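Local coordinates for bumblebee peptidoglycan recognition protein SA (Bombus, PDB 5XZ4), which probably recognises bacterial peptidoglycan as an immune receptor, with a preference for the Dap-type over the Lys-type, at residues C130-G135 with E139-I144. Sequence-based numbering, arbitrary orientation.
Sequences CGKSKG and EDIRVI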
ATOM      1  N   CYS A 130       7.502   3.999 -11.087  1.00 14.93           N
ATOM      2  CA  CYS A 130       6.495   4.684 -11.894  1.00 18.13           C
ATOM      3  C   CYS A 130       6.167   6.028 -11.287  1.00 15.73           C
ATOM      4  O   CYS A 130       6.174   7.048 -11.988  1.00 17.23           O
ATOM      5  CB  CYS A 130       5.222   3.823 -11.947  1.00 21.74           C
ATOM      6  SG  CYS A 130       3.737   4.614 -12.623  1.00 29.77           S
ATOM      7  N   GLY A 131       5.886   6.030  -9.982  1.00 14.55           N
ATOM      8  CA  GLY A 131       5.507   7.236  -9.271  1.00 15.33           C
ATOM      9  C   GLY A 131       6.590   8.300  -9.360  1.00 14.31           C
ATOM     10  O   GLY A 131       6.282   9.477  -9.579  1.00 14.20           O
ATOM     11  N   LYS A 132       7.850   7.875  -9.169  1.00 14.30           N
ATOM     12  CA  LYS A 132       9.009   8.775  -9.345  1.00 14.54           C
ATOM     13  C   LYS A 132       9.103   9.302 -10.781  1.00 15.66           C
ATOM     14  O   LYS A 132       9.234  10.520 -10.985  1.00 16.44           O
ATOM     15  CB  LYS A 132      10.317   8.058  -8.966  1.00 15.62           C
ATOM     16  CG  LYS A 132      10.540   7.831  -7.478  1.00 18.57           C
ATOM     17  CD  LYS A 132      12.005   7.516  -7.206  1.00 23.39           C
ATOM     18  CE  LYS A 132      12.234   6.023  -7.155  1.00 23.82           C
ATOM     19  NZ  LYS A 132      13.682   5.667  -7.337  1.00 23.49           N
ATOM     20  N   SER A 133       9.023   8.403 -11.761  1.00 16.36           N
ATOM     21  CA  SER A 133       9.145   8.744 -13.188  1.00 18.31           C
ATOM     22  C   SER A 133       8.122   9.785 -13.623  1.00 18.84           C
ATOM     23  O   SER A 133       8.449  10.731 -14.366  1.00 20.99           O
ATOM     24  CB  SER A 133       8.963   7.480 -14.017  1.00 21.19           C
ATOM     25  OG  SER A 133      10.146   6.714 -14.010  1.00 28.98           O
ATOM     26  N   LYS A 134       6.899   9.620 -13.125  1.00 18.53           N
ATOM     27  CA  LYS A 134       5.758  10.485 -13.458  1.00 20.20           C
ATOM     28  C   LYS A 134       5.842  11.819 -12.732  1.00 19.05           C
ATOM     29  O   LYS A 134       5.279  12.811 -13.203  1.00 21.71           O
ATOM     30  CB  LYS A 134       4.434   9.805 -13.096  1.00 22.44           C
ATOM     31  CG  LYS A 134       3.917   8.805 -14.116  1.00 27.61           C
ATOM     32  CD  LYS A 134       2.653   8.137 -13.589  1.00 31.23           C
ATOM     33  CE  LYS A 134       1.922   7.323 -14.653  1.00 37.19           C
ATOM     34  NZ  LYS A 134       1.200   8.142 -15.670  1.00 43.79           N
ATOM     35  N   GLY A 135       6.513  11.831 -11.582  1.00 17.83           N
ATOM     36  CA  GLY A 135       6.643  13.033 -10.761  1.00 16.75           C
ATOM     37  C   GLY A 135       5.628  13.124  -9.634  1.00 16.14           C
ATOM     38  O   GLY A 135       5.505  14.160  -8.993  1.00 17.86           O
ATOM     39  N   GLU A 139      11.765  12.666  -6.266  1.00 16.08           N
ATOM     40  CA  GLU A 139      12.940  11.939  -6.781  1.00 17.75           C
ATOM     41  C   GLU A 139      13.742  11.274  -5.646  1.00 17.17           C
ATOM     42  O   GLU A 139      14.315  10.194  -5.828  1.00 19.15           O
ATOM     43  CB  GLU A 139      13.850  12.882  -7.591  1.00 21.31           C
ATOM     44  CG  GLU A 139      13.182  13.551  -8.787  1.00 29.35           C
ATOM     45  CD  GLU A 139      13.174  12.684 -10.033  1.00 36.21           C
ATOM     46  OE1 GLU A 139      14.255  12.210 -10.450  1.00 44.82           O
ATOM     47  OE2 GLU A 139      12.084  12.503 -10.608  1.00 40.32           O
ATOM     48  N   ASP A 140      13.749  11.926  -4.483  1.00 16.92           N
ATOM     49  CA  ASP A 140      14.423  11.442  -3.290  1.00 17.73           C
ATOM     50  C   ASP A 140      13.462  10.729  -2.328  1.00 17.23           C
ATOM     51  O   ASP A 140      13.652  10.774  -1.107  1.00 16.89           O
ATOM     52  CB  ASP A 140      15.170  12.602  -2.583  1.00 19.76           C
ATOM     53  CG  ASP A 140      14.246  13.750  -2.156  1.00 23.22           C
ATOM     54  OD1 ASP A 140      13.020  13.685  -2.378  1.00 26.54           O
ATOM     55  OD2 ASP A 140      14.771  14.740  -1.589  1.00 28.16           O
ATOM     56  N   ILE A 141      12.445  10.067  -2.886  1.00 15.95           N
ATOM     57  CA  ILE A 141      11.425   9.345  -2.085  1.00 15.13           C
ATOM     58  C   ILE A 141      12.067   8.457  -1.005  1.00 13.19           C
ATOM     59  O   ILE A 141      12.988   7.705  -1.286  1.00 14.96           O
ATOM     60  CB  ILE A 141      10.454   8.536  -3.000  1.00 15.47           C
ATOM     61  CG1 ILE A 141       9.258   7.960  -2.231  1.00 14.91           C
ATOM     62  CG2 ILE A 141      11.138   7.383  -3.706  1.00 16.48           C
ATOM     63  CD1 ILE A 141       8.249   9.006  -1.872  1.00 17.24           C
ATOM     64  N   ARG A 142      11.536   8.532   0.216  1.00 13.01           N
ATOM     65  CA  ARG A 142      11.992   7.713   1.336  1.00 14.28           C
ATOM     66  C   ARG A 142      10.991   6.578   1.565  1.00 11.51           C
ATOM     67  O   ARG A 142       9.827   6.843   1.885  1.00 12.24           O
ATOM     68  CB  ARG A 142      12.145   8.566   2.595  1.00 15.30           C
ATOM     69  CG  ARG A 142      13.309   9.558   2.489  1.00 18.34           C
ATOM     70  CD  ARG A 142      13.251  10.607   3.580  1.00 22.57           C
ATOM     71  NE  ARG A 142      14.220  11.686   3.377  1.00 28.58           N
ATOM     72  CZ  ARG A 142      14.348  12.749   4.167  1.00 30.13           C
ATOM     73  NH1 ARG A 142      15.257  13.672   3.877  1.00 31.87           N
ATOM     74  NH2 ARG A 142      13.579  12.902   5.247  1.00 31.09           N
ATOM     75  N   VAL A 143      11.437   5.341   1.382  1.00 10.14           N
ATOM     76  CA  VAL A 143      10.574   4.166   1.595  1.00 10.30           C
ATOM     77  C   VAL A 143      10.882   3.646   2.998  1.00 10.51           C
ATOM     78  O   VAL A 143      12.050   3.436   3.347  1.00 11.13           O
ATOM     79  CB  VAL A 143      10.828   3.072   0.536  1.00 10.22           C
ATOM     80  CG1 VAL A 143      10.041   1.806   0.875  1.00 11.66           C
ATOM     81  CG2 VAL A 143      10.465   3.570  -0.853  1.00 11.47           C
ATOM     82  N   ILE A 144       9.833   3.449   3.799  1.00  9.90           N
ATOM     83  CA  ILE A 144       9.996   2.926   5.178  1.00 10.26           C
ATOM     84  C   ILE A 144       8.930   1.884   5.479  1.00  9.78           C
ATOM     85  O   ILE A 144       7.830   1.946   4.911  1.00 10.25           O
ATOM     86  CB  ILE A 144       9.994   4.043   6.249  1.00 11.37           C
ATOM     87  CG1 ILE A 144       8.742   4.899   6.183  1.00 11.97           C
ATOM     88  CG2 ILE A 144      11.245   4.918   6.137  1.00 12.82           C
ATOM     89  CD1 ILE A 144       8.575   5.858   7.345  1.00 14.09           C
TER
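K132 lays the aliphatic part of its side chain across the CG2 methyl of I141, with CD 3.6 Å from that methyl and CG 3.8 Å from it. With CG anti to its own carbonyl carbon (chi1 -73°), K132 heads for I141, and a bend at chi3 (-95°) keeps CE close as well, 3.9 Å from I141 CG2. On its way the lysine passes the backbone of E139, where CD sits 3.8 Å from the carbonyl O. The glutamate side chain starts away from the helix but bends at chi2 (-84°) and swings back, bringing OE2 to 3.5 Å from K132 O; as a carboxylate, OE2 would have no proton to offer the carbonyl. This is where helix 118-134 of the amidase-like PGRP fold ends and the chain, after the short strand 137-138, changes direction at E139 and D140 to enter strand 141-145, an outermost strand of the mixed sheet, parallel to strand 31-38. I141 offers CG2 to the lysine while its side chain also rests on V34 of that neighbouring strand. The ammonium of K132 is committed beyond the contact, in a salt bridge with E168. Cutting K132 back to alanine removes the methylenes over I141 CG2 and would probably open a gap there and leave E168 without this partner. Just past the helix end, G135 has positive phi, where a side chain would collide with the carbonyl O of K134, which favours glycine. G131 is tied by a backbone hydrogen bond to L137, and C130 anchors the same helical turn to C7 through a disulfide.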